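Local coordinates for UBX domain-containing protein 7 (Homo sapiens, PDB 5X3P) that serves as a ubiquitin-binding adapter that links a subset of NEDD8-associated cullin-RING ligases to the segregase VCP/p97, which its UBX domain binds, at residues A[7-12]-A[21-26]; A[12-17]-A[39-44]; A[25-30]-A[64-69]; A[53-58]-A[70-75]. The protein carries 1 engineered substitution. One frame throughout, in Å; residues are numbered along the deposited sequence.

Overall arrangement
All four contacts lie within one UBX domain. Contact 1 is the hairpin of strands 6-12 and 18-24, held by backbone hydrogen bonds and aliphatic packing. Contact 4 meets it in the same sheet, where strands 6-12 and 74-81 are neighbours, but its chemistry is an arginine-glutamate salt bridge, of less certain geometry, flanked by a leucine. Contacts 2 and 3 lie nearer the surface, on opposite sides of the chain's centre, about 20 Å apart between their centres. Contact 2 joins two loops through aromatic rings and a water; contact 3 joins two helix starts by backbone bonds, and its M66 packs against L23 of contact 1 and probably hydrogen-bonds through its backbone O to L71 N of contact 4.

Contact 1. Residues A[7-12]-A[21-26]; sequences AQLMLR and ITLPEQ
Antiparallel strand pairing joins residues 7-12 to 21-26 in the N-terminal hairpin of the domain, where strand 18-24 forms one border of the sheet. A7 and L23 make a hydrogen-bonded pair in which A7 N reaches L23 O at 2.8 Å, and the return bond runs from L23 N to A7 O. L9 and I21 repeat the pattern: L9 N donates to I21 O at 2.8 Å, with the donor almost in line with the C=O, and I21 N donates back to L9 O. Between them Q8 and T22 form a non-hydrogen-bonded pair whose side chains run alongside each other on the more exposed face, Q8 CG lying 3.7 Å from T22 OG1; the Q8 amide oxygen is taken by Q74. The face of A7, L9, I21 and L23 is apolar. With chi1 at 66°, I21 holds CG1 between its backbone N and carbonyl carbon, and its CD1 meets L11 CD1 at 4.0 Å, the two side chains crossing nearly at right angles. L9 CD1 lies 4.3 Å from L23 CD1. L9 and L11 also pack on L32 of helix 29-38, an arrangement typical of the first β-hairpin of the ubiquitin-like β-grasp fold.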
loop_
_atom_site.group_PDB
_atom_site.type_symbol
_atom_site.label_atom_id
_atom_site.label_comp_id
_atom_site.label_asym_id
_atom_site.label_seq_id
_atom_site.Cartn_x
_atom_site.Cartn_y
_atom_site.Cartn_z
ATOM N N ALA A 7 -2.714 4.133 -9.585
ATOM C CA ALA A 7 -2.087 4.416 -8.295
ATOM C C ALA A 7 -0.609 4.146 -8.485
ATOM O O ALA A 7 -0.190 2.990 -8.552
ATOM C CB ALA A 7 -2.638 3.497 -7.206
ATOM N N GLN A 8 0.177 5.208 -8.606
ATOM C CA GLN A 8 1.606 5.084 -8.771
ATOM C C GLN A 8 2.173 5.126 -7.380
ATOM O O GLN A 8 2.098 6.150 -6.697
ATOM C CB GLN A 8 2.145 6.248 -9.597
ATOM C CG GLN A 8 1.804 6.162 -11.085
ATOM C CD GLN A 8 2.087 7.454 -11.800
ATOM O OE1 GLN A 8 1.865 8.553 -11.250
ATOM N NE2 GLN A 8 2.611 7.352 -13.032
ATOM N N LEU A 9 2.745 4.008 -6.951
ATOM C CA LEU A 9 3.132 3.868 -5.561
ATOM C C LEU A 9 4.639 3.877 -5.398
ATOM O O LEU A 9 5.343 3.201 -6.149
ATOM C CB LEU A 9 2.568 2.553 -5.001
ATOM C CG LEU A 9 1.046 2.367 -5.058
ATOM C CD1 LEU A 9 0.633 1.040 -4.440
ATOM C CD2 LEU A 9 0.368 3.499 -4.320
HETATM N N MSE A 10 5.119 4.649 -4.421
HETATM C CA MSE A 10 6.453 4.472 -3.864
HETATM C C MSE A 10 6.327 3.651 -2.572
HETATM O O MSE A 10 5.629 4.058 -1.640
HETATM C CB MSE A 10 7.102 5.823 -3.546
HETATM C CG MSE A 10 8.327 5.701 -2.597
HETATM SE SE MSE A 10 9.842 4.816 -3.482
HETATM C CE MSE A 10 10.336 6.342 -4.548
ATOM N N LEU A 11 6.993 2.496 -2.524
ATOM C CA LEU A 11 6.986 1.662 -1.325
ATOM C C LEU A 11 8.293 1.860 -0.556
ATOM O O LEU A 11 9.386 1.773 -1.121
ATOM C CB LEU A 11 6.803 0.191 -1.687
ATOM C CG LEU A 11 5.643 -0.111 -2.626
ATOM C CD1 LEU A 11 5.614 -1.608 -2.917
ATOM C CD2 LEU A 11 4.320 0.348 -2.011
ATOM N N ARG A 12 8.177 2.168 0.730
ATOM C CA ARG A 12 9.348 2.447 1.553
ATOM C C ARG A 12 9.429 1.362 2.624
ATOM O O ARG A 12 8.640 1.368 3.572
ATOM C CB ARG A 12 9.213 3.824 2.196
ATOM C CG ARG A 12 9.083 4.979 1.207
ATOM C CD ARG A 12 10.446 5.422 0.691
ATOM N NE ARG A 12 11.319 5.801 1.798
ATOM C CZ ARG A 12 11.293 6.988 2.395
ATOM N NH1 ARG A 12 10.438 7.921 1.992
ATOM N NH2 ARG A 12 12.123 7.244 3.401
ATOM N N ILE A 21 5.938 0.738 -7.936
ATOM C CA ILE A 21 5.025 -0.090 -8.716
ATOM C C ILE A 21 3.823 0.745 -9.115
ATOM O O ILE A 21 3.547 1.762 -8.477
ATOM C CB ILE A 21 4.529 -1.306 -7.914
ATOM C CG1 ILE A 21 3.657 -0.856 -6.729
ATOM C CG2 ILE A 21 5.698 -2.169 -7.463
ATOM C CD1 ILE A 21 3.003 -2.009 -5.947
ATOM N N THR A 22 3.099 0.323 -10.158
ATOM C CA THR A 22 1.852 0.993 -10.516
ATOM C C THR A 22 0.706 -0.005 -10.492
ATOM O O THR A 22 0.815 -1.075 -11.079
ATOM C CB THR A 22 1.941 1.593 -11.929
ATOM O OG1 THR A 22 2.862 2.680 -11.913
ATOM C CG2 THR A 22 0.572 2.092 -12.414
ATOM N N LEU A 23 -0.396 0.339 -9.835
ATOM C CA LEU A 23 -1.588 -0.506 -9.880
ATOM C C LEU A 23 -2.753 0.264 -10.491
ATOM O O LEU A 23 -2.901 1.462 -10.243
ATOM C CB LEU A 23 -1.955 -1.024 -8.481
ATOM C CG LEU A 23 -0.922 -1.977 -7.860
ATOM C CD1 LEU A 23 -1.219 -2.267 -6.393
ATOM C CD2 LEU A 23 -0.856 -3.294 -8.624
ATOM N N PRO A 24 -3.595 -0.418 -11.292
ATOM C CA PRO A 24 -4.785 0.260 -11.829
ATOM C C PRO A 24 -5.646 0.750 -10.665
ATOM O O PRO A 24 -5.627 0.117 -9.595
ATOM C CB PRO A 24 -5.520 -0.858 -12.593
ATOM C CG PRO A 24 -4.453 -1.895 -12.887
ATOM C CD PRO A 24 -3.500 -1.827 -11.719
ATOM N N GLU A 25 -6.373 1.848 -10.851
ATOM C CA GLU A 25 -7.154 2.440 -9.765
ATOM C C GLU A 25 -8.210 1.468 -9.263
ATOM O O GLU A 25 -8.623 1.543 -8.096
ATOM C CB GLU A 25 -7.841 3.720 -10.244
ATOM C CG GLU A 25 -7.829 4.833 -9.232
ATOM C CD GLU A 25 -8.581 6.069 -9.705
ATOM O OE1 GLU A 25 -9.557 5.931 -10.485
ATOM O OE2 GLU A 25 -8.185 7.181 -9.291
ATOM N N GLN A 26 -8.648 0.562 -10.143
ATOM C CA GLN A 26 -9.673 -0.427 -9.791
ATOM C C GLN A 26 -9.083 -1.675 -9.125
ATOM O O GLN A 26 -9.815 -2.579 -8.728
ATOM C CB GLN A 26 -10.500 -0.820 -11.021
ATOM C CG GLN A 26 -11.323 0.337 -11.604
ATOM C CD GLN A 26 -12.198 1.016 -10.566
ATOM O OE1 GLN A 26 -12.169 2.239 -10.408
ATOM N NE2 GLN A 26 -12.990 0.227 -9.857
#

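Contact 2. Residues A[12-17]-A[39-44]; sequences RYPDGK and KGYPNE
The rings of Y13 and Y41 lie nearly parallel, their planes 23° apart, but are slid so far that they barely overlap, with centroids 5.0 Å from each other. Their closest approach is Y13 CD1 to Y41 CE2 at 3.3 Å. P14 approaches the Y41 ring obliquely on the same side as Y13, bringing CD to 3.5 Å from Y41 CE1. In the plane of the Y41 ring, at its edge, sits a water that bonds Y41 OH at 2.5 Å and donates to D15 OD2. The carboxylate plane of D15 stands 72° from that ring. A chi1 of 57° turns this carboxylate back over the turn, where OD1 accepts from K17 N at 3.1 Å in an Asx turn, met from above the carboxylate plane. Farther along the Y13 ring, K39 lays CG 3.3 Å from Y13 OH, a hydroxyl that is hydrogen-bonded to E19. The loop carrying K39 and Y41 leaves helix 29-38 through a Schellman motif with G40 at C-prime, while residues 13-16 form a type I turn. An alanine in place of Y41 would probably uncover one side of Y13 and P14 and leave the water without its phenol partner. Because D15 and the Y41 hydroxyl are linked through a water, the direct contact is mainly apolar, and the phenol end probably depends on that water.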
loop_
_atom_site.group_PDB
_atom_site.type_symbol
_atom_site.label_atom_id
_atom_site.label_comp_id
_atom_site.label_asym_id
_atom_site.label_seq_id
_atom_site.Cartn_x
_atom_site.Cartn_y
_atom_site.Cartn_z
ATOM N N ARG A 12 8.177 2.168 0.730
ATOM C CA ARG A 12 9.348 2.447 1.553
ATOM C C ARG A 12 9.429 1.362 2.624
ATOM O O ARG A 12 8.640 1.368 3.572
ATOM C CB ARG A 12 9.213 3.824 2.196
ATOM C CG ARG A 12 9.083 4.979 1.207
ATOM C CD ARG A 12 10.446 5.422 0.691
ATOM N NE ARG A 12 11.319 5.801 1.798
ATOM C CZ ARG A 12 11.293 6.988 2.395
ATOM N NH1 ARG A 12 10.438 7.921 1.992
ATOM N NH2 ARG A 12 12.123 7.244 3.401
ATOM N N TYR A 13 10.346 0.412 2.444
ATOM C CA TYR A 13 10.482 -0.719 3.372
ATOM C C TYR A 13 11.348 -0.323 4.557
ATOM O O TYR A 13 12.201 0.561 4.430
ATOM C CB TYR A 13 11.044 -1.941 2.636
ATOM C CG TYR A 13 10.145 -2.471 1.525
ATOM C CD1 TYR A 13 9.065 -3.303 1.808
ATOM C CD2 TYR A 13 10.390 -2.156 0.193
ATOM C CE1 TYR A 13 8.248 -3.803 0.783
ATOM C CE2 TYR A 13 9.586 -2.646 -0.832
ATOM C CZ TYR A 13 8.519 -3.464 -0.530
ATOM O OH TYR A 13 7.727 -3.937 -1.556
ATOM N N PRO A 14 11.143 -0.957 5.732
ATOM C CA PRO A 14 11.787 -0.337 6.894
ATOM C C PRO A 14 13.301 -0.581 6.960
ATOM O O PRO A 14 13.956 0.026 7.807
ATOM C CB PRO A 14 11.081 -1.002 8.078
ATOM C CG PRO A 14 10.778 -2.380 7.584
ATOM C CD PRO A 14 10.471 -2.224 6.087
ATOM N N ASP A 15 13.840 -1.444 6.101
ATOM C CA ASP A 15 15.292 -1.618 6.030
ATOM C C ASP A 15 15.942 -0.515 5.173
ATOM O O ASP A 15 17.174 -0.386 5.132
ATOM C CB ASP A 15 15.664 -3.019 5.520
ATOM C CG ASP A 15 15.064 -3.336 4.154
ATOM O OD1 ASP A 15 14.240 -2.543 3.653
ATOM O OD2 ASP A 15 15.422 -4.389 3.579
ATOM N N GLY A 16 15.105 0.293 4.515
ATOM C CA GLY A 16 15.577 1.395 3.684
ATOM C C GLY A 16 15.492 1.110 2.196
ATOM O O GLY A 16 15.815 1.967 1.363
ATOM N N LYS A 17 15.068 -0.104 1.851
ATOM C CA LYS A 17 14.809 -0.453 0.457
ATOM C C LYS A 17 13.596 0.313 -0.090
ATOM O O LYS A 17 12.637 0.601 0.632
ATOM C CB LYS A 17 14.612 -1.968 0.293
ATOM C CG LYS A 17 15.908 -2.778 0.460
ATOM C CD LYS A 17 15.692 -4.301 0.432
ATOM C CE LYS A 17 15.209 -4.814 -0.916
ATOM N NZ LYS A 17 15.717 -6.200 -1.201
ATOM N N LYS A 39 7.302 -9.659 -0.853
ATOM C CA LYS A 39 8.619 -9.039 -0.682
ATOM C C LYS A 39 9.171 -9.306 0.710
ATOM O O LYS A 39 10.188 -8.722 1.109
ATOM C CB LYS A 39 8.568 -7.523 -0.931
ATOM C CG LYS A 39 8.266 -7.123 -2.377
ATOM C CD LYS A 39 9.341 -7.613 -3.340
ATOM C CE LYS A 39 9.000 -7.218 -4.769
ATOM N NZ LYS A 39 9.805 -7.984 -5.761
ATOM N N GLY A 40 8.490 -10.175 1.450
ATOM C CA GLY A 40 8.969 -10.609 2.749
ATOM C C GLY A 40 8.353 -9.882 3.930
ATOM O O GLY A 40 8.874 -9.962 5.036
ATOM N N TYR A 41 7.242 -9.183 3.711
ATOM C CA TYR A 41 6.587 -8.467 4.800
ATOM C C TYR A 41 5.132 -8.910 4.987
ATOM O O TYR A 41 4.200 -8.278 4.479
ATOM C CB TYR A 41 6.698 -6.954 4.572
ATOM C CG TYR A 41 8.131 -6.490 4.511
ATOM C CD1 TYR A 41 8.797 -6.112 5.658
ATOM C CD2 TYR A 41 8.822 -6.448 3.306
ATOM C CE1 TYR A 41 10.112 -5.696 5.623
ATOM C CE2 TYR A 41 10.142 -6.039 3.251
ATOM C CZ TYR A 41 10.780 -5.658 4.419
ATOM O OH TYR A 41 12.086 -5.241 4.399
ATOM N N PRO A 42 4.937 -10.013 5.722
ATOM C CA PRO A 42 3.603 -10.597 5.864
ATOM C C PRO A 42 2.661 -9.684 6.636
ATOM O O PRO A 42 3.083 -9.059 7.621
ATOM C CB PRO A 42 3.858 -11.896 6.651
ATOM C CG PRO A 42 5.195 -11.735 7.267
ATOM C CD PRO A 42 5.982 -10.821 6.371
ATOM N N ASN A 43 1.401 -9.640 6.205
ATOM C CA ASN A 43 0.396 -8.767 6.804
ATOM C C ASN A 43 0.195 -8.967 8.309
ATOM O O ASN A 43 -0.130 -8.023 9.035
ATOM C CB ASN A 43 -0.938 -8.936 6.075
ATOM C CG ASN A 43 -2.017 -8.026 6.627
ATOM O OD1 ASN A 43 -1.955 -6.804 6.452
ATOM N ND2 ASN A 43 -3.019 -8.614 7.293
ATOM N N GLU A 44 0.384 -10.199 8.775
ATOM C CA GLU A 44 0.253 -10.504 10.204
ATOM C C GLU A 44 1.252 -9.744 11.075
ATOM O O GLU A 44 1.024 -9.569 12.270
ATOM C CB GLU A 44 0.358 -12.020 10.478
ATOM C CG GLU A 44 0.821 -12.872 9.295
ATOM C CD GLU A 44 -0.212 -12.947 8.171
ATOM O OE1 GLU A 44 -1.414 -13.095 8.479
ATOM O OE2 GLU A 44 0.179 -12.832 6.987
HETATM O O HOH W 1 13.381 -5.135 2.248
#

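Contact 3. Residues A[25-30]-A[64-69]; sequences EQAKLL and ITMQEA. Engineered in segment 64-69: M66 (natural residue Leu).
L29 packs with I64, M66 and A69 in the dense inner part of this contact between the approach to helix 29-38 and the start of helix 66-69. Its CD1 lies 4.2 Å from A69 CB and is equally near I64 CG1, the L29 and I64 side chains running alongside each other in the same direction. L29 CD2 also touches M66 SE, the two side chains crossing obliquely; M66 is an engineered selenomethionine where the natural residue is leucine. Bent at chi2 (-77°), its chain brings CE to 3.7 Å from A27 CB. Replacing L29 by an alanine would probably open a gap among I64, M66 and A69, and deprive the M66 selenium of its leucine neighbour.

The backbones are tied just as closely. L29 N donates to I64 O and M66 N to A27 O, both at 2.8 Å, and these two bonds flank a single bridge between K28 and T65. A further bond runs from Q67 N to E25 O at 3.1 Å. T65 CG2 rests 3.3 Å from Q26 O. Just before helix 66-69, T65 is the N-cap of a capping box: E68 N donates to T65 OG1, and T65 N donates to E68 OE1, met on its anti side.

Toward solvent the contact loosens around the exposed side chains of Q26, Q67 and K28. The E25 chain crosses that of Q67 obliquely, its CG 3.9 Å from Q67 CB. K28 sends its extended chain away from residues 64-69, toward a long, weak ion pair with D63.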
loop_
_atom_site.group_PDB
_atom_site.type_symbol
_atom_site.label_atom_id
_atom_site.label_comp_id
_atom_site.label_asym_id
_atom_site.label_seq_id
_atom_site.Cartn_x
_atom_site.Cartn_y
_atom_site.Cartn_z
ATOM N N GLU A 25 -6.373 1.848 -10.851
ATOM C CA GLU A 25 -7.154 2.440 -9.765
ATOM C C GLU A 25 -8.210 1.468 -9.263
ATOM O O GLU A 25 -8.623 1.543 -8.096
ATOM C CB GLU A 25 -7.841 3.720 -10.244
ATOM C CG GLU A 25 -7.829 4.833 -9.232
ATOM C CD GLU A 25 -8.581 6.069 -9.705
ATOM O OE1 GLU A 25 -9.557 5.931 -10.485
ATOM O OE2 GLU A 25 -8.185 7.181 -9.291
ATOM N N GLN A 26 -8.648 0.562 -10.143
ATOM C CA GLN A 26 -9.673 -0.427 -9.791
ATOM C C GLN A 26 -9.083 -1.675 -9.125
ATOM O O GLN A 26 -9.815 -2.579 -8.728
ATOM C CB GLN A 26 -10.500 -0.820 -11.021
ATOM C CG GLN A 26 -11.323 0.337 -11.604
ATOM C CD GLN A 26 -12.198 1.016 -10.566
ATOM O OE1 GLN A 26 -12.169 2.239 -10.408
ATOM N NE2 GLN A 26 -12.990 0.227 -9.857
ATOM N N ALA A 27 -7.758 -1.730 -9.006
ATOM C CA ALA A 27 -7.143 -2.821 -8.274
ATOM C C ALA A 27 -7.575 -2.728 -6.814
ATOM O O ALA A 27 -7.799 -1.623 -6.283
ATOM C CB ALA A 27 -5.623 -2.771 -8.395
ATOM N N LYS A 28 -7.713 -3.880 -6.165
ATOM C CA LYS A 28 -8.112 -3.917 -4.762
ATOM C C LYS A 28 -6.895 -3.699 -3.882
ATOM O O LYS A 28 -5.794 -4.112 -4.256
ATOM C CB LYS A 28 -8.710 -5.279 -4.430
ATOM C CG LYS A 28 -9.960 -5.626 -5.222
ATOM C CD LYS A 28 -10.313 -7.092 -5.030
ATOM C CE LYS A 28 -11.673 -7.398 -5.636
ATOM N NZ LYS A 28 -11.927 -8.866 -5.683
ATOM N N LEU A 29 -7.094 -3.098 -2.704
ATOM C CA LEU A 29 -5.996 -2.954 -1.731
ATOM C C LEU A 29 -5.239 -4.274 -1.528
ATOM O O LEU A 29 -4.025 -4.278 -1.368
ATOM C CB LEU A 29 -6.527 -2.469 -0.383
ATOM C CG LEU A 29 -6.831 -0.985 -0.213
ATOM C CD1 LEU A 29 -7.187 -0.702 1.253
ATOM C CD2 LEU A 29 -5.639 -0.114 -0.665
ATOM N N LEU A 30 -5.960 -5.396 -1.546
ATOM C CA LEU A 30 -5.342 -6.711 -1.325
ATOM C C LEU A 30 -4.140 -6.958 -2.237
ATOM O O LEU A 30 -3.152 -7.564 -1.828
ATOM C CB LEU A 30 -6.379 -7.831 -1.495
ATOM C CG LEU A 30 -5.951 -9.262 -1.141
ATOM C CD1 LEU A 30 -5.306 -9.285 0.226
ATOM C CD2 LEU A 30 -7.164 -10.206 -1.162
ATOM N N ILE A 64 -11.658 -3.599 -0.867
ATOM C CA ILE A 64 -12.035 -2.383 -1.600
ATOM C C ILE A 64 -10.918 -1.970 -2.562
ATOM O O ILE A 64 -9.771 -2.372 -2.403
ATOM C CB ILE A 64 -12.404 -1.203 -0.674
ATOM C CG1 ILE A 64 -11.158 -0.591 -0.017
ATOM C CG2 ILE A 64 -13.425 -1.655 0.372
ATOM C CD1 ILE A 64 -11.477 0.582 0.894
ATOM N N THR A 65 -11.260 -1.153 -3.553
ATOM C CA THR A 65 -10.308 -0.773 -4.582
ATOM C C THR A 65 -9.532 0.436 -4.129
ATOM O O THR A 65 -9.936 1.102 -3.179
ATOM C CB THR A 65 -11.016 -0.389 -5.886
ATOM O OG1 THR A 65 -11.806 0.777 -5.647
ATOM C CG2 THR A 65 -11.903 -1.529 -6.395
HETATM N N MSE A 66 -8.438 0.732 -4.835
HETATM C CA MSE A 66 -7.632 1.921 -4.569
HETATM C C MSE A 66 -8.500 3.172 -4.624
HETATM O O MSE A 66 -8.350 4.093 -3.806
HETATM C CB MSE A 66 -6.527 2.058 -5.623
HETATM C CG MSE A 66 -5.844 0.768 -5.976
HETATM SE SE MSE A 66 -4.562 0.248 -4.597
HETATM C CE MSE A 66 -4.366 -1.590 -5.173
ATOM N N GLN A 67 -9.393 3.216 -5.613
ATOM C CA GLN A 67 -10.304 4.350 -5.766
ATOM C C GLN A 67 -11.281 4.420 -4.597
ATOM O O GLN A 67 -11.529 5.505 -4.054
ATOM C CB GLN A 67 -11.074 4.280 -7.100
ATOM C CG GLN A 67 -12.085 5.410 -7.304
ATOM C CD GLN A 67 -12.873 5.300 -8.619
ATOM O OE1 GLN A 67 -12.386 4.761 -9.608
ATOM N NE2 GLN A 67 -14.097 5.816 -8.623
ATOM N N GLU A 68 -11.839 3.271 -4.203
ATOM C CA GLU A 68 -12.744 3.246 -3.045
ATOM C C GLU A 68 -12.005 3.631 -1.755
ATOM O O GLU A 68 -12.578 4.251 -0.855
ATOM C CB GLU A 68 -13.417 1.874 -2.910
ATOM C CG GLU A 68 -14.605 1.667 -3.860
ATOM C CD GLU A 68 -14.874 0.205 -4.112
ATOM O OE1 GLU A 68 -14.019 -0.613 -3.715
ATOM O OE2 GLU A 68 -15.925 -0.135 -4.707
ATOM N N ALA A 69 -10.727 3.275 -1.676
ATOM C CA ALA A 69 -9.898 3.617 -0.509
ATOM C C ALA A 69 -9.572 5.112 -0.479
ATOM O O ALA A 69 -9.133 5.648 0.546
ATOM C CB ALA A 69 -8.629 2.786 -0.501
#

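Contact 4. Residues A[53-58]-A[70-75]; sequences PRRKLS and GLCPQE
R55, L71 and P53 carry most of the contact, R55 lending the largest share. Its guanidinium lies between two apolar groups: L71 CD2 sits over the centre of one face, 3.6 Å above the plane, and P53 CB covers the opposite face nearer the rim. The chain of R55 bends at chi3 (-64°), which turns the group toward residues 70-75. There it forms a salt bridge with E75, whose OE2 approaches at the guanidinium edge near its plane, while the carboxylate as a whole is turned 66° from it; the modelled position of R55 NH2 is crowded, so the exact length of this bridge is doubtful. R55 NE is hydrogen-bonded to the T50 hydroxyl, which gives the group a second polar partner.

E75 has a second task. Its OE2 accepts from C72 N at 2.6 Å through the anti lone pair, so the oxygen that faces the arginine also holds the turn leading into strand 74-81. A buried carboxylate paired in this way would probably stay ionised.

L71 extends the packing inward, with CD2 also 4.1 Å from L57 CD2. At the more exposed end, P53, which follows a cis peptide bond, places CD 3.5 Å from C72 SG. G70, just before L71, ends helix 66-69 in a Schellman motif. The contact thus joins the cis-proline loop and the start of strand 55-56 to the connection between helix 66-69 and strand 74-81, within the β-grasp fold of the UBX domain; a cis-proline loop of this kind contacts p97 in related UBX domains, and probably does so here.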
loop_
_atom_site.group_PDB
_atom_site.type_symbol
_atom_site.label_atom_id
_atom_site.label_comp_id
_atom_site.label_asym_id
_atom_site.label_seq_id
_atom_site.Cartn_x
_atom_site.Cartn_y
_atom_site.Cartn_z
ATOM N N PRO A 53 -2.082 11.970 1.671
ATOM C CA PRO A 53 -2.739 11.982 2.992
ATOM C C PRO A 53 -2.319 10.795 3.865
ATOM O O PRO A 53 -1.867 9.756 3.351
ATOM C CB PRO A 53 -4.239 11.899 2.659
ATOM C CG PRO A 53 -4.322 11.613 1.164
ATOM C CD PRO A 53 -3.043 12.047 0.555
ATOM N N ARG A 54 -2.406 10.976 5.178
ATOM C CA ARG A 54 -2.004 9.935 6.106
ATOM C C ARG A 54 -3.166 8.968 6.310
ATOM O O ARG A 54 -4.266 9.366 6.684
ATOM C CB ARG A 54 -1.575 10.530 7.445
ATOM C CG ARG A 54 -1.168 9.482 8.471
ATOM C CD ARG A 54 -0.674 10.127 9.755
ATOM N NE ARG A 54 -0.528 9.161 10.850
ATOM C CZ ARG A 54 0.578 8.460 11.094
ATOM N NH1 ARG A 54 1.643 8.602 10.313
ATOM N NH2 ARG A 54 0.617 7.610 12.117
ATOM N N ARG A 55 -2.914 7.691 6.064
ATOM C CA ARG A 55 -3.956 6.686 6.153
ATOM C C ARG A 55 -3.332 5.422 6.705
ATOM O O ARG A 55 -2.227 5.058 6.315
ATOM C CB ARG A 55 -4.530 6.409 4.756
ATOM C CG ARG A 55 -5.491 7.476 4.215
ATOM C CD ARG A 55 -5.773 7.230 2.742
ATOM N NE ARG A 55 -4.513 7.411 2.070
ATOM C CZ ARG A 55 -4.298 8.144 0.996
ATOM N NH1 ARG A 55 -5.278 8.763 0.349
ATOM N NH2 ARG A 55 -3.064 8.223 0.570
ATOM N N LYS A 56 -4.026 4.761 7.622
ATOM C CA LYS A 56 -3.623 3.426 8.025
ATOM C C LYS A 56 -4.421 2.483 7.140
ATOM O O LYS A 56 -5.629 2.306 7.350
ATOM C CB LYS A 56 -3.950 3.187 9.498
ATOM C CG LYS A 56 -3.369 4.224 10.457
ATOM C CD LYS A 56 -2.183 3.668 11.244
ATOM C CE LYS A 56 -1.809 4.574 12.429
ATOM N NZ LYS A 56 -2.841 4.594 13.517
ATOM N N LEU A 57 -3.771 1.913 6.129
ATOM C CA LEU A 57 -4.474 1.076 5.162
ATOM C C LEU A 57 -4.931 -0.229 5.813
ATOM O O LEU A 57 -5.866 -0.902 5.342
ATOM C CB LEU A 57 -3.581 0.796 3.944
ATOM C CG LEU A 57 -3.007 2.001 3.192
ATOM C CD1 LEU A 57 -2.181 1.513 1.997
ATOM C CD2 LEU A 57 -4.142 2.874 2.684
ATOM N N SER A 58 -4.289 -0.596 6.915
ATOM C CA SER A 58 -4.708 -1.802 7.606
ATOM C C SER A 58 -6.061 -1.560 8.266
ATOM O O SER A 58 -6.751 -2.507 8.622
ATOM C CB SER A 58 -3.655 -2.256 8.633
ATOM O OG SER A 58 -4.078 -3.422 9.344
ATOM N N GLY A 70 -9.791 5.789 -1.605
ATOM C CA GLY A 70 -9.513 7.213 -1.700
ATOM C C GLY A 70 -8.054 7.569 -1.928
ATOM O O GLY A 70 -7.635 8.692 -1.628
ATOM N N LEU A 71 -7.273 6.631 -2.465
ATOM C CA LEU A 71 -5.855 6.901 -2.739
ATOM C C LEU A 71 -5.726 7.976 -3.812
ATOM O O LEU A 71 -6.614 8.121 -4.668
ATOM C CB LEU A 71 -5.126 5.639 -3.198
ATOM C CG LEU A 71 -4.989 4.520 -2.168
ATOM C CD1 LEU A 71 -3.782 3.664 -2.526
ATOM C CD2 LEU A 71 -4.876 5.069 -0.745
ATOM N N CYS A 72 -4.629 8.733 -3.751
ATOM C CA CYS A 72 -4.337 9.770 -4.746
ATOM C C CYS A 72 -3.639 9.148 -5.952
ATOM O O CYS A 72 -3.279 7.961 -5.908
ATOM C CB CYS A 72 -3.462 10.849 -4.116
ATOM S SG CYS A 72 -4.264 11.662 -2.705
ATOM N N PRO A 73 -3.464 9.922 -7.045
ATOM C CA PRO A 73 -2.793 9.340 -8.219
ATOM C C PRO A 73 -1.379 8.862 -7.908
ATOM O O PRO A 73 -0.886 7.923 -8.532
ATOM C CB PRO A 73 -2.725 10.518 -9.191
ATOM C CG PRO A 73 -3.990 11.288 -8.889
ATOM C CD PRO A 73 -4.064 11.241 -7.363
ATOM N N GLN A 74 -0.730 9.504 -6.944
ATOM C CA GLN A 74 0.592 9.079 -6.521
ATOM C C GLN A 74 0.612 9.006 -5.006
ATOM O O GLN A 74 0.087 9.907 -4.341
ATOM C CB GLN A 74 1.621 10.092 -7.021
ATOM C CG GLN A 74 1.568 10.302 -8.543
ATOM C CD GLN A 74 2.672 11.211 -9.019
ATOM O OE1 GLN A 74 3.081 12.139 -8.302
ATOM N NE2 GLN A 74 3.200 10.930 -10.206
ATOM N N GLU A 75 1.206 7.937 -4.469
ATOM C CA GLU A 75 1.270 7.733 -3.024
ATOM C C GLU A 75 2.613 7.204 -2.614
ATOM O O GLU A 75 3.251 6.455 -3.363
ATOM C CB GLU A 75 0.215 6.713 -2.582
ATOM C CG GLU A 75 -1.204 7.147 -2.827
ATOM C CD GLU A 75 -1.697 8.090 -1.741
ATOM O OE1 GLU A 75 -0.965 8.297 -0.747
ATOM O OE2 GLU A 75 -2.836 8.612 -1.841
#